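Local coordinates for Na-K-Cl cotransporter (Methanosarcina acetivorans, PDB 3G40), which is the C-terminal cytoplasmic domain of a membrane transporter that probably carries cations together with chloride in symport, at residues A[64-72]-A[79-87]; A[21-32]-A[108-116]. One frame throughout, in Å; residues are numbered along the deposited sequence.

How the contacts relate
Strand 22-27 comes first along the chain and runs into helix 30-44; contact 2 sets it beside strand 112-116, closing a loop of 75 residues. Inside that loop the chain lays down strand 49-54, helix 64-77 and strand 81-86, and contact 1, where the helix packs back on the strand that follows it, is nested there with only six residues between its segments. Both belong to one mixed sheet, contact 1 at its edge strand 81-86 and contact 2 further in, with strand 49-54 between. Their centres lie about 11 Å apart, and they meet directly: L64 packs on P30 and V27, and the F81 ring on that of F108.

Contact 1 (A[64-72]-A[79-87]); sequences LLSQLPSIS and GVFSSWTII
I86 drops its CD1 methyl onto the first turn of helix 64-72, where it lies 3.6 Å from L64 CB and 3.7 Å from L65 CD1. With CG1 beside the backbone N (chi1 -59°) and the chain then extended, this slim methyl reaches the helix backbone itself, 3.3 Å from L65 N; a beta-branched isoleucine suits a strand and still offers one long arm to probe the helix. L65 crosses it at about a right angle, leaning its end inward from an otherwise exposed position. One turn on, L68 has its CB directed toward the strand; that CB lies against W84 CB, and L68 CD1 is 4.3 Å from I86 CG1.

Further along, the indole of W84 lies over the helix like a lid. P69 slides beneath one face: P69 CG is 3.6 Å from the centroid of the six-membered ring, 22° off its normal, a CH-pi contact. Proline serves well here, since its rigid ring presents C-H groups to the aromatic face, while its nitrogen, lacking a hydrogen, leaves the helix kinked at this point.

S72 CB touches W84 CD1, and beyond it begins the polar edge, where the hydroxyl oxygens S72 OG and S82 OG lie 2.8 Å apart and probably share a hydrogen bond. S82 OG is hydrogen-bonded to V50 O of strand 49-54, so this serine probably ties the helix to the neighbouring strand as well. Helix and strand run nearly antiparallel, at 169°, as expected of a helix returning to a parallel strand in an alpha/beta fold. Most of the contacts are apolar, so packing probably contributes more than the single polar pair, while the small serines allow close approach near the connecting turn.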
ATOM      1  N   LEU A  64     -19.477  10.213  -4.756  1.00 62.50           N
ATOM      2  CA  LEU A  64     -18.585  10.987  -3.914  1.00 57.17           C
ATOM      3  C   LEU A  64     -19.326  11.571  -2.714  1.00 57.05           C
ATOM      4  O   LEU A  64     -18.742  11.744  -1.647  1.00 49.58           O
ATOM      5  CB  LEU A  64     -17.925  12.096  -4.733  1.00 56.74           C
ATOM      6  CG  LEU A  64     -16.998  11.591  -5.841  1.00 55.20           C
ATOM      7  CD1 LEU A  64     -16.409  12.750  -6.627  1.00 53.84           C
ATOM      8  CD2 LEU A  64     -15.907  10.742  -5.244  1.00 54.69           C
ATOM      9  N   LEU A  65     -20.620  11.851  -2.877  1.00 50.19           N
ATOM     10  CA  LEU A  65     -21.389  12.486  -1.811  1.00 50.23           C
ATOM     11  C   LEU A  65     -21.459  11.600  -0.577  1.00 53.01           C
ATOM     12  O   LEU A  65     -21.498  12.097   0.550  1.00 54.80           O
ATOM     13  CB  LEU A  65     -22.806  12.859  -2.294  1.00 56.06           C
ATOM     14  CG  LEU A  65     -23.531  13.976  -1.530  1.00 61.98           C
ATOM     15  CD1 LEU A  65     -22.819  15.321  -1.698  1.00 66.13           C
ATOM     16  CD2 LEU A  65     -24.985  14.090  -1.983  1.00 67.29           C
ATOM     17  N   SER A  66     -21.464  10.288  -0.792  1.00 54.78           N
ATOM     18  CA  SER A  66     -21.494   9.330   0.311  1.00 63.42           C
ATOM     19  C   SER A  66     -20.111   9.040   0.904  1.00 66.40           C
ATOM     20  O   SER A  66     -19.965   8.861   2.116  1.00 72.25           O
ATOM     21  CB  SER A  66     -22.129   8.023  -0.157  1.00 71.24           C
ATOM     22  OG  SER A  66     -23.454   8.238  -0.606  1.00 73.33           O
ATOM     23  N   GLN A  67     -19.094   9.001   0.050  1.00 55.76           N
ATOM     24  CA  GLN A  67     -17.770   8.543   0.473  1.00 52.14           C
ATOM     25  C   GLN A  67     -16.842   9.642   1.000  1.00 47.28           C
ATOM     26  O   GLN A  67     -16.098   9.418   1.955  1.00 50.75           O
ATOM     27  CB  GLN A  67     -17.083   7.780  -0.665  1.00 60.99           C
ATOM     28  CG  GLN A  67     -17.852   6.555  -1.129  1.00 71.39           C
ATOM     29  CD  GLN A  67     -16.943   5.454  -1.642  1.00 78.76           C
ATOM     30  OE1 GLN A  67     -15.918   5.139  -1.031  1.00 83.74           O
ATOM     31  NE2 GLN A  67     -17.320   4.853  -2.765  1.00 82.40           N
ATOM     32  N   LEU A  68     -16.861  10.816   0.372  1.00 38.71           N
ATOM     33  CA  LEU A  68     -15.944  11.884   0.773  1.00 45.29           C
ATOM     34  C   LEU A  68     -16.115  12.348   2.220  1.00 41.74           C
ATOM     35  O   LEU A  68     -15.124  12.553   2.921  1.00 41.99           O
ATOM     36  CB  LEU A  68     -15.990  13.078  -0.193  1.00 44.94           C
ATOM     37  CG  LEU A  68     -15.337  12.885  -1.562  1.00 54.72           C
ATOM     38  CD1 LEU A  68     -15.122  14.235  -2.207  1.00 56.90           C
ATOM     39  CD2 LEU A  68     -14.008  12.123  -1.459  1.00 47.05           C
ATOM     40  N   PRO A  69     -17.363  12.528   2.678  1.00 41.67           N
ATOM     41  CA  PRO A  69     -17.520  12.956   4.070  1.00 39.13           C
ATOM     42  C   PRO A  69     -16.966  11.926   5.038  1.00 39.28           C
ATOM     43  O   PRO A  69     -16.414  12.296   6.071  1.00 40.79           O
ATOM     44  CB  PRO A  69     -19.040  13.050   4.235  1.00 46.82           C
ATOM     45  CG  PRO A  69     -19.536  13.295   2.869  1.00 47.21           C
ATOM     46  CD  PRO A  69     -18.653  12.507   1.964  1.00 43.12           C
ATOM     47  N   SER A  70     -17.112  10.648   4.723  1.00 35.47           N
ATOM     48  CA  SER A  70     -16.597   9.618   5.620  1.00 43.56           C
ATOM     49  C   SER A  70     -15.066   9.628   5.644  1.00 40.31           C
ATOM     50  O   SER A  70     -14.437   9.454   6.693  1.00 38.07           O
ATOM     51  CB  SER A  70     -17.091   8.239   5.207  1.00 53.02           C
ATOM     52  OG  SER A  70     -16.630   7.262   6.121  1.00 68.29           O
ATOM     53  N   ILE A  71     -14.471   9.820   4.478  1.00 38.24           N
ATOM     54  CA  ILE A  71     -13.017   9.807   4.402  1.00 38.47           C
ATOM     55  C   ILE A  71     -12.465  11.048   5.089  1.00 38.89           C
ATOM     56  O   ILE A  71     -11.475  10.982   5.802  1.00 34.41           O
ATOM     57  CB  ILE A  71     -12.531   9.665   2.960  1.00 36.79           C
ATOM     58  CG1 ILE A  71     -13.107   8.374   2.369  1.00 44.78           C
ATOM     59  CG2 ILE A  71     -10.988   9.616   2.914  1.00 32.80           C
ATOM     60  CD1 ILE A  71     -12.954   8.255   0.878  1.00 49.95           C
ATOM     61  N   SER A  72     -13.146  12.179   4.920  1.00 36.24           N
ATOM     62  CA  SER A  72     -12.713  13.414   5.563  1.00 32.80           C
ATOM     63  C   SER A  72     -12.743  13.271   7.094  1.00 29.05           C
ATOM     64  O   SER A  72     -11.816  13.679   7.788  1.00 36.59           O
ATOM     65  CB  SER A  72     -13.605  14.589   5.094  1.00 35.37           C
ATOM     66  OG  SER A  72     -13.040  15.826   5.471  1.00 36.01           O
ATOM     67  N   GLY A  79      -5.789  12.429  13.195  1.00 40.33           N
ATOM     68  CA  GLY A  79      -5.012  13.563  13.666  1.00 43.82           C
ATOM     69  C   GLY A  79      -4.653  14.618  12.632  1.00 46.98           C
ATOM     70  O   GLY A  79      -3.718  15.403  12.829  1.00 43.35           O
ATOM     71  N   VAL A  80      -5.399  14.648  11.534  1.00 35.62           N
ATOM     72  CA  VAL A  80      -5.153  15.616  10.463  1.00 29.54           C
ATOM     73  C   VAL A  80      -6.450  16.412  10.227  1.00 37.87           C
ATOM     74  O   VAL A  80      -7.536  15.849  10.231  1.00 37.09           O
ATOM     75  CB  VAL A  80      -4.693  14.900   9.198  1.00 32.58           C
ATOM     76  CG1 VAL A  80      -4.625  15.840   8.013  1.00 34.29           C
ATOM     77  CG2 VAL A  80      -3.271  14.246   9.458  1.00 32.16           C
ATOM     78  N   PHE A  81      -6.342  17.723  10.068  1.00 34.21           N
ATOM     79  CA  PHE A  81      -7.550  18.522   9.811  1.00 36.23           C
ATOM     80  C   PHE A  81      -8.050  18.222   8.403  1.00 35.77           C
ATOM     81  O   PHE A  81      -7.255  17.908   7.510  1.00 36.69           O
ATOM     82  CB  PHE A  81      -7.235  20.001   9.965  1.00 36.65           C
ATOM     83  CG  PHE A  81      -6.857  20.392  11.359  1.00 42.37           C
ATOM     84  CD1 PHE A  81      -5.580  20.876  11.639  1.00 39.38           C
ATOM     85  CD2 PHE A  81      -7.773  20.269  12.398  1.00 42.66           C
ATOM     86  CE1 PHE A  81      -5.228  21.241  12.923  1.00 37.26           C
ATOM     87  CE2 PHE A  81      -7.431  20.630  13.690  1.00 47.49           C
ATOM     88  CZ  PHE A  81      -6.158  21.123  13.957  1.00 41.16           C
ATOM     89  N   SER A  82      -9.363  18.316   8.187  1.00 37.28           N
ATOM     90  CA  SER A  82      -9.877  17.958   6.887  1.00 35.63           C
ATOM     91  C   SER A  82     -11.218  18.612   6.569  1.00 34.36           C
ATOM     92  O   SER A  82     -12.020  18.907   7.464  1.00 35.21           O
ATOM     93  CB  SER A  82     -10.029  16.438   6.781  1.00 34.21           C
ATOM     94  OG  SER A  82     -10.264  16.068   5.438  1.00 37.85           O
ATOM     95  N   SER A  83     -11.451  18.810   5.284  1.00 36.48           N
ATOM     96  CA  SER A  83     -12.744  19.296   4.812  1.00 36.20           C
ATOM     97  C   SER A  83     -12.969  18.673   3.437  1.00 40.70           C
ATOM     98  O   SER A  83     -12.069  18.054   2.871  1.00 37.61           O
ATOM     99  CB  SER A  83     -12.725  20.823   4.726  1.00 40.63           C
ATOM    100  OG  SER A  83     -11.681  21.261   3.873  1.00 47.01           O
ATOM    101  N   TRP A  84     -14.175  18.805   2.903  1.00 37.50           N
ATOM    102  CA  TRP A  84     -14.454  18.222   1.612  1.00 39.01           C
ATOM    103  C   TRP A  84     -15.480  19.099   0.909  1.00 42.14           C
ATOM    104  O   TRP A  84     -16.257  19.811   1.548  1.00 39.07           O
ATOM    105  CB  TRP A  84     -14.991  16.786   1.769  1.00 37.08           C
ATOM    106  CG  TRP A  84     -16.274  16.719   2.536  1.00 36.60           C
ATOM    107  CD1 TRP A  84     -16.420  16.635   3.890  1.00 37.74           C
ATOM    108  CD2 TRP A  84     -17.605  16.739   1.987  1.00 40.32           C
ATOM    109  NE1 TRP A  84     -17.761  16.617   4.217  1.00 41.75           N
ATOM    110  CE2 TRP A  84     -18.506  16.676   3.070  1.00 43.35           C
ATOM    111  CE3 TRP A  84     -18.114  16.813   0.689  1.00 40.09           C
ATOM    112  CZ2 TRP A  84     -19.905  16.678   2.895  1.00 47.97           C
ATOM    113  CZ3 TRP A  84     -19.512  16.824   0.515  1.00 47.87           C
ATOM    114  CH2 TRP A  84     -20.378  16.744   1.613  1.00 44.36           C
ATOM    115  N   THR A  85     -15.454  19.075  -0.411  1.00 38.49           N
ATOM    116  CA  THR A  85     -16.519  19.719  -1.177  1.00 45.33           C
ATOM    117  C   THR A  85     -16.686  18.868  -2.424  1.00 50.54           C
ATOM    118  O   THR A  85     -15.820  18.045  -2.738  1.00 43.72           O
ATOM    119  CB  THR A  85     -16.156  21.169  -1.549  1.00 49.84           C
ATOM    120  OG1 THR A  85     -17.266  21.793  -2.202  1.00 64.75           O
ATOM    121  CG2 THR A  85     -14.974  21.200  -2.489  1.00 51.34           C
ATOM    122  N   ILE A  86     -17.796  19.042  -3.125  1.00 45.07           N
ATOM    123  CA  ILE A  86     -18.004  18.329  -4.375  1.00 59.44           C
ATOM    124  C   ILE A  86     -18.230  19.283  -5.545  1.00 64.37           C
ATOM    125  O   ILE A  86     -19.105  20.156  -5.503  1.00 59.19           O
ATOM    126  CB  ILE A  86     -19.141  17.302  -4.271  1.00 70.39           C
ATOM    127  CG1 ILE A  86     -18.825  16.300  -3.165  1.00 67.67           C
ATOM    128  CG2 ILE A  86     -19.338  16.595  -5.600  1.00 76.59           C
ATOM    129  CD1 ILE A  86     -19.535  14.990  -3.307  1.00 66.25           C
ATOM    130  N   ILE A  87     -17.411  19.087  -6.576  1.00 74.99           N
ATOM    131  CA  ILE A  87     -17.343  19.911  -7.782  1.00 76.91           C
ATOM    132  C   ILE A  87     -17.312  21.410  -7.522  1.00 78.69           C
ATOM    133  O   ILE A  87     -16.244  22.021  -7.590  1.00 76.56           O
ATOM    134  CB  ILE A  87     -18.414  19.528  -8.823  1.00 75.02           C
ATOM    135  CG1 ILE A  87     -19.822  19.623  -8.239  1.00 80.11           C
ATOM    136  CG2 ILE A  87     -18.169  18.119  -9.316  1.00 53.85           C
ATOM    137  CD1 ILE A  87     -20.903  19.120  -9.183  1.00 85.54           C
TER

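Contact 2 (A[21-32]-A[108-116]); sequences ANLLVPVEDPRE and FRPSILFLR
F108 sets its CD2 3.9 Å from N22 OD1, the amide and ring planes 64° apart, where segment 108-116 draws up beside strand 22-27 to form a parallel pair within the mixed sheet of this alpha/beta domain. At P110 the carbonyl oxygen accepts from N22 ND2 at 3.1 Å, the donor tilted 28° from the carbonyl plane, and also accepts a hydrogen bond from a water that in turn accepts from N22 N. Asparagine fits this spot because its amide has two unlike ends: ND2 serves P110, while OD1 takes a bond from S49 OG of strand 49-54. Cutting this side chain back to an alanine is likely to deprive P110 O of its amide donor and S49 OG of its acceptor, so the 108-111 lead-in would lose a tie to strand 22-27.

S111 then brings its CA against N22 O. I112 N donates to N22 O, and I112 O accepts from L24 N. I112 packs its CB 3.7 Å from L23 CD2, on the face where L23 also touches L40 of helix 30-44. L113 turns to the other face, towards M100 of helix 94-103, and its CD1 meets P26 CD at 4.0 Å; branched apolar chains suit both positions, since each face is buried under a helix. F114 N closes the ladder on L24 O with an almost straight bond, 178°, while F114 CB lies alongside V25 CG2. Since P26 has no N-H to offer, a water instead bridges F114 O and P26 O. L115 CD2 touches P26 CG.

At the end R116, a long chain extended from CG to NE, can span the distance to E32 in the first turn of helix 30-44. This is a salt bridge of charges alone: E32 OE2 sits 3.4 Å from R116 NE and over one face of the guanidinium, 3.2 Å above its plane.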
ATOM      1  N   ALA A  21       1.779  20.845   6.262  1.00 38.97           N
ATOM      2  CA  ALA A  21       1.357  20.729   4.882  1.00 40.09           C
ATOM      3  C   ALA A  21      -0.163  20.827   4.858  1.00 34.07           C
ATOM      4  O   ALA A  21      -0.837  20.081   5.571  1.00 37.25           O
ATOM      5  CB  ALA A  21       1.798  19.385   4.325  1.00 35.05           C
ATOM      6  N   ASN A  22      -0.683  21.733   4.040  1.00 38.42           N
ATOM      7  CA  ASN A  22      -2.119  21.817   3.783  1.00 41.56           C
ATOM      8  C   ASN A  22      -2.364  21.443   2.323  1.00 36.70           C
ATOM      9  O   ASN A  22      -2.024  22.204   1.431  1.00 41.34           O
ATOM     10  CB  ASN A  22      -2.626  23.228   4.071  1.00 42.54           C
ATOM     11  CG  ASN A  22      -2.404  23.638   5.512  1.00 47.70           C
ATOM     12  OD1 ASN A  22      -2.833  22.947   6.438  1.00 45.65           O
ATOM     13  ND2 ASN A  22      -1.728  24.768   5.713  1.00 50.72           N
ATOM     14  N   LEU A  23      -2.911  20.250   2.088  1.00 37.14           N
ATOM     15  CA  LEU A  23      -3.040  19.728   0.733  1.00 33.92           C
ATOM     16  C   LEU A  23      -4.419  20.002   0.152  1.00 40.66           C
ATOM     17  O   LEU A  23      -5.422  19.911   0.854  1.00 38.33           O
ATOM     18  CB  LEU A  23      -2.824  18.212   0.715  1.00 31.94           C
ATOM     19  CG  LEU A  23      -1.531  17.719   1.363  1.00 33.53           C
ATOM     20  CD1 LEU A  23      -1.417  16.195   1.222  1.00 35.46           C
ATOM     21  CD2 LEU A  23      -0.357  18.429   0.725  1.00 34.70           C
ATOM     22  N   LEU A  24      -4.455  20.324  -1.133  1.00 42.82           N
ATOM     23  CA  LEU A  24      -5.691  20.273  -1.901  1.00 44.28           C
ATOM     24  C   LEU A  24      -5.612  19.008  -2.746  1.00 41.48           C
ATOM     25  O   LEU A  24      -4.690  18.843  -3.551  1.00 42.24           O
ATOM     26  CB  LEU A  24      -5.813  21.500  -2.798  1.00 41.15           C
ATOM     27  CG  LEU A  24      -7.063  21.546  -3.677  1.00 44.63           C
ATOM     28  CD1 LEU A  24      -8.323  21.569  -2.809  1.00 41.43           C
ATOM     29  CD2 LEU A  24      -7.005  22.767  -4.559  1.00 44.70           C
ATOM     30  N   VAL A  25      -6.555  18.103  -2.531  1.00 36.08           N
ATOM     31  CA  VAL A  25      -6.525  16.799  -3.178  1.00 33.44           C
ATOM     32  C   VAL A  25      -7.769  16.583  -4.049  1.00 41.97           C
ATOM     33  O   VAL A  25      -8.848  16.289  -3.538  1.00 40.28           O
ATOM     34  CB  VAL A  25      -6.446  15.667  -2.119  1.00 36.95           C
ATOM     35  CG1 VAL A  25      -6.338  14.300  -2.791  1.00 36.05           C
ATOM     36  CG2 VAL A  25      -5.277  15.906  -1.149  1.00 37.17           C
ATOM     37  N   PRO A  26      -7.617  16.707  -5.375  1.00 39.89           N
ATOM     38  CA  PRO A  26      -8.754  16.381  -6.241  1.00 44.45           C
ATOM     39  C   PRO A  26      -9.044  14.889  -6.185  1.00 45.49           C
ATOM     40  O   PRO A  26      -8.110  14.078  -6.167  1.00 45.81           O
ATOM     41  CB  PRO A  26      -8.273  16.769  -7.642  1.00 44.40           C
ATOM     42  CG  PRO A  26      -6.950  17.478  -7.454  1.00 44.68           C
ATOM     43  CD  PRO A  26      -6.405  17.054  -6.134  1.00 41.38           C
ATOM     44  N   VAL A  27     -10.324  14.533  -6.148  1.00 37.24           N
ATOM     45  CA  VAL A  27     -10.739  13.147  -6.087  1.00 40.14           C
ATOM     46  C   VAL A  27     -11.809  12.872  -7.140  1.00 46.80           C
ATOM     47  O   VAL A  27     -12.883  13.475  -7.114  1.00 52.11           O
ATOM     48  CB  VAL A  27     -11.324  12.819  -4.714  1.00 44.14           C
ATOM     49  CG1 VAL A  27     -11.832  11.386  -4.689  1.00 44.21           C
ATOM     50  CG2 VAL A  27     -10.289  13.054  -3.628  1.00 48.39           C
ATOM     51  N   GLU A  28     -11.513  11.974  -8.072  1.00 41.77           N
ATOM     52  CA  GLU A  28     -12.516  11.521  -9.027  1.00 48.65           C
ATOM     53  C   GLU A  28     -12.996  10.136  -8.620  1.00 48.69           C
ATOM     54  O   GLU A  28     -14.167   9.799  -8.758  1.00 50.92           O
ATOM     55  CB  GLU A  28     -11.930  11.484 -10.438  1.00 54.79           C
ATOM     56  CG  GLU A  28     -11.364  12.810 -10.889  1.00 66.28           C
ATOM     57  CD  GLU A  28     -11.167  12.880 -12.393  1.00 81.13           C
ATOM     58  OE1 GLU A  28     -10.583  13.876 -12.867  1.00 82.47           O
ATOM     59  OE2 GLU A  28     -11.599  11.946 -13.100  1.00 89.67           O
ATOM     60  N   ASP A  29     -12.084   9.347  -8.070  1.00 48.77           N
ATOM     61  CA  ASP A  29     -12.366   7.957  -7.733  1.00 52.16           C
ATOM     62  C   ASP A  29     -11.982   7.728  -6.278  1.00 45.82           C
ATOM     63  O   ASP A  29     -10.800   7.797  -5.939  1.00 42.44           O
ATOM     64  CB  ASP A  29     -11.545   7.032  -8.652  1.00 54.79           C
ATOM     65  CG  ASP A  29     -11.664   5.553  -8.274  1.00 62.27           C
ATOM     66  OD1 ASP A  29     -12.502   5.217  -7.416  1.00 55.92           O
ATOM     67  OD2 ASP A  29     -10.915   4.723  -8.842  1.00 73.07           O
ATOM     68  N   PRO A  30     -12.975   7.448  -5.417  1.00 44.50           N
ATOM     69  CA  PRO A  30     -12.746   7.326  -3.975  1.00 44.91           C
ATOM     70  C   PRO A  30     -11.855   6.135  -3.624  1.00 44.94           C
ATOM     71  O   PRO A  30     -11.253   6.133  -2.551  1.00 38.26           O
ATOM     72  CB  PRO A  30     -14.154   7.100  -3.408  1.00 44.93           C
ATOM     73  CG  PRO A  30     -15.075   7.524  -4.481  1.00 54.63           C
ATOM     74  CD  PRO A  30     -14.393   7.246  -5.764  1.00 46.36           C
ATOM     75  N   ARG A  31     -11.799   5.134  -4.499  1.00 43.22           N
ATOM     76  CA  ARG A  31     -10.941   3.971  -4.273  1.00 44.42           C
ATOM     77  C   ARG A  31      -9.461   4.345  -4.353  1.00 42.45           C
ATOM     78  O   ARG A  31      -8.646   3.840  -3.579  1.00 40.91           O
ATOM     79  CB  ARG A  31     -11.254   2.866  -5.281  1.00 41.13           C
ATOM     80  CG  ARG A  31     -12.684   2.329  -5.190  1.00 46.59           C
ATOM     81  CD  ARG A  31     -13.040   1.636  -6.491  1.00 57.73           C
ATOM     82  NE  ARG A  31     -14.447   1.265  -6.553  1.00 80.79           N
ATOM     83  CZ  ARG A  31     -15.101   1.040  -7.686  1.00 94.02           C
ATOM     84  NH1 ARG A  31     -14.471   1.162  -8.848  1.00 96.24           N
ATOM     85  NH2 ARG A  31     -16.383   0.702  -7.660  1.00 95.85           N
ATOM     86  N   GLU A  32      -9.116   5.218  -5.298  1.00 40.68           N
ATOM     87  CA  GLU A  32      -7.756   5.754  -5.380  1.00 47.18           C
ATOM     88  C   GLU A  32      -7.437   6.541  -4.124  1.00 44.33           C
ATOM     89  O   GLU A  32      -6.346   6.431  -3.566  1.00 39.20           O
ATOM     90  CB  GLU A  32      -7.589   6.665  -6.598  1.00 53.91           C
ATOM     91  CG  GLU A  32      -7.358   5.937  -7.907  1.00 70.21           C
ATOM     92  CD  GLU A  32      -5.931   5.414  -8.070  1.00 74.11           C
ATOM     93  OE1 GLU A  32      -5.057   5.706  -7.219  1.00 64.53           O
ATOM     94  OE2 GLU A  32      -5.687   4.709  -9.070  1.00 84.39           O
ATOM     95  N   PHE A 108      -6.835  27.486   6.408  1.00 50.37           N
ATOM     96  CA  PHE A 108      -5.726  26.547   6.353  1.00 64.93           C
ATOM     97  C   PHE A 108      -4.626  27.015   5.415  1.00 75.16           C
ATOM     98  O   PHE A 108      -4.733  26.934   4.194  1.00 75.20           O
ATOM     99  CB  PHE A 108      -6.192  25.098   6.197  1.00 60.13           C
ATOM    100  CG  PHE A 108      -6.792  24.560   7.460  1.00 53.36           C
ATOM    101  CD1 PHE A 108      -8.164  24.570   7.655  1.00 54.80           C
ATOM    102  CD2 PHE A 108      -5.970  24.127   8.497  1.00 48.00           C
ATOM    103  CE1 PHE A 108      -8.715  24.118   8.840  1.00 48.79           C
ATOM    104  CE2 PHE A 108      -6.513  23.675   9.687  1.00 44.44           C
ATOM    105  CZ  PHE A 108      -7.883  23.666   9.861  1.00 42.33           C
ATOM    106  N   ARG A 109      -3.589  27.536   6.071  1.00 88.78           N
ATOM    107  CA  ARG A 109      -2.484  28.330   5.525  1.00 99.69           C
ATOM    108  C   ARG A 109      -1.960  27.918   4.141  1.00101.73           C
ATOM    109  O   ARG A 109      -2.685  27.275   3.384  1.00112.55           O
ATOM    110  CB  ARG A 109      -1.376  28.373   6.583  1.00102.64           C
ATOM    111  CG  ARG A 109      -1.741  29.247   7.777  1.00112.27           C
ATOM    112  CD  ARG A 109      -1.542  28.530   9.106  1.00114.65           C
ATOM    113  NE  ARG A 109      -2.255  27.255   9.162  1.00110.75           N
ATOM    114  CZ  ARG A 109      -2.613  26.646  10.289  1.00107.34           C
ATOM    115  NH1 ARG A 109      -2.347  27.201  11.464  1.00105.03           N
ATOM    116  NH2 ARG A 109      -3.250  25.486  10.240  1.00106.53           N
ATOM    117  N   PRO A 110      -0.717  28.316   3.785  1.00 87.62           N
ATOM    118  CA  PRO A 110      -0.231  27.907   2.466  1.00 78.09           C
ATOM    119  C   PRO A 110      -0.763  26.539   2.053  1.00 63.42           C
ATOM    120  O   PRO A 110      -0.790  25.606   2.861  1.00 59.42           O
ATOM    121  CB  PRO A 110       1.283  27.859   2.668  1.00 83.95           C
ATOM    122  CG  PRO A 110       1.543  28.965   3.640  1.00 91.14           C
ATOM    123  CD  PRO A 110       0.288  29.139   4.484  1.00 92.50           C
ATOM    124  N   SER A 111      -1.212  26.439   0.808  1.00 55.48           N
ATOM    125  CA  SER A 111      -1.774  25.202   0.295  1.00 46.39           C
ATOM    126  C   SER A 111      -0.796  24.552  -0.672  1.00 49.49           C
ATOM    127  O   SER A 111       0.024  25.235  -1.266  1.00 51.57           O
ATOM    128  CB  SER A 111      -3.105  25.472  -0.400  1.00 51.37           C
ATOM    129  OG  SER A 111      -4.126  25.708   0.560  1.00 66.20           O
ATOM    130  N   ILE A 112      -0.904  23.232  -0.809  1.00 50.99           N
ATOM    131  CA  ILE A 112      -0.139  22.441  -1.773  1.00 43.23           C
ATOM    132  C   ILE A 112      -1.106  21.562  -2.564  1.00 43.24           C
ATOM    133  O   ILE A 112      -1.927  20.861  -1.980  1.00 41.02           O
ATOM    134  CB  ILE A 112       0.828  21.507  -1.045  1.00 41.95           C
ATOM    135  CG1 ILE A 112       1.819  22.320  -0.202  1.00 44.09           C
ATOM    136  CG2 ILE A 112       1.556  20.572  -2.032  1.00 44.35           C
ATOM    137  CD1 ILE A 112       2.572  21.486   0.819  1.00 44.47           C
ATOM    138  N   LEU A 113      -1.005  21.590  -3.887  1.00 41.79           N
ATOM    139  CA  LEU A 113      -1.838  20.742  -4.736  1.00 39.30           C
ATOM    140  C   LEU A 113      -1.238  19.338  -4.870  1.00 46.07           C
ATOM    141  O   LEU A 113      -0.103  19.190  -5.320  1.00 42.82           O
ATOM    142  CB  LEU A 113      -1.963  21.368  -6.129  1.00 38.86           C
ATOM    143  CG  LEU A 113      -2.801  20.575  -7.132  1.00 44.26           C
ATOM    144  CD1 LEU A 113      -4.246  20.427  -6.632  1.00 43.00           C
ATOM    145  CD2 LEU A 113      -2.773  21.256  -8.479  1.00 48.85           C
ATOM    146  N   PHE A 114      -2.009  18.318  -4.497  1.00 37.33           N
ATOM    147  CA  PHE A 114      -1.560  16.931  -4.581  1.00 39.74           C
ATOM    148  C   PHE A 114      -2.175  16.212  -5.782  1.00 45.28           C
ATOM    149  O   PHE A 114      -3.388  15.999  -5.835  1.00 41.84           O
ATOM    150  CB  PHE A 114      -1.894  16.184  -3.290  1.00 36.90           C
ATOM    151  CG  PHE A 114      -1.301  14.801  -3.216  1.00 37.89           C
ATOM    152  CD1 PHE A 114      -0.115  14.587  -2.534  1.00 36.92           C
ATOM    153  CD2 PHE A 114      -1.926  13.722  -3.829  1.00 39.45           C
ATOM    154  CE1 PHE A 114       0.448  13.310  -2.452  1.00 39.30           C
ATOM    155  CE2 PHE A 114      -1.363  12.437  -3.755  1.00 39.62           C
ATOM    156  CZ  PHE A 114      -0.171  12.240  -3.061  1.00 35.81           C
ATOM    157  N   LEU A 115      -1.323  15.823  -6.732  1.00 37.95           N
ATOM    158  CA  LEU A 115      -1.775  15.172  -7.955  1.00 39.01           C
ATOM    159  C   LEU A 115      -1.155  13.802  -8.102  1.00 45.21           C
ATOM    160  O   LEU A 115       0.006  13.586  -7.753  1.00 41.91           O
ATOM    161  CB  LEU A 115      -1.389  15.997  -9.179  1.00 40.42           C
ATOM    162  CG  LEU A 115      -1.881  17.441  -9.254  1.00 47.45           C
ATOM    163  CD1 LEU A 115      -1.243  18.137 -10.432  1.00 52.12           C
ATOM    164  CD2 LEU A 115      -3.397  17.475  -9.367  1.00 40.80           C
ATOM    165  N   ARG A 116      -1.935  12.888  -8.651  1.00 44.39           N
ATOM    166  CA  ARG A 116      -1.450  11.568  -8.988  1.00 49.95           C
ATOM    167  C   ARG A 116      -1.016  11.584 -10.453  1.00 48.45           C
ATOM    168  O   ARG A 116      -1.682  12.173 -11.309  1.00 45.75           O
ATOM    169  CB  ARG A 116      -2.561  10.539  -8.743  1.00 56.13           C
ATOM    170  CG  ARG A 116      -2.211   9.104  -9.075  1.00 61.81           C
ATOM    171  CD  ARG A 116      -3.442   8.208  -8.966  1.00 67.87           C
ATOM    172  NE  ARG A 116      -3.334   7.054  -9.854  1.00 78.73           N
ATOM    173  CZ  ARG A 116      -3.906   6.981 -11.050  1.00 80.07           C
ATOM    174  NH1 ARG A 116      -4.643   7.989 -11.492  1.00 79.27           N
ATOM    175  NH2 ARG A 116      -3.748   5.898 -11.800  1.00 86.34           N
TER
HETATM  176  O   HOH W   1       1.150  23.842   3.352  1.00 50.86           O
HETATM  177  O   HOH W   2      -5.147  14.120  -6.601  1.00 44.34           O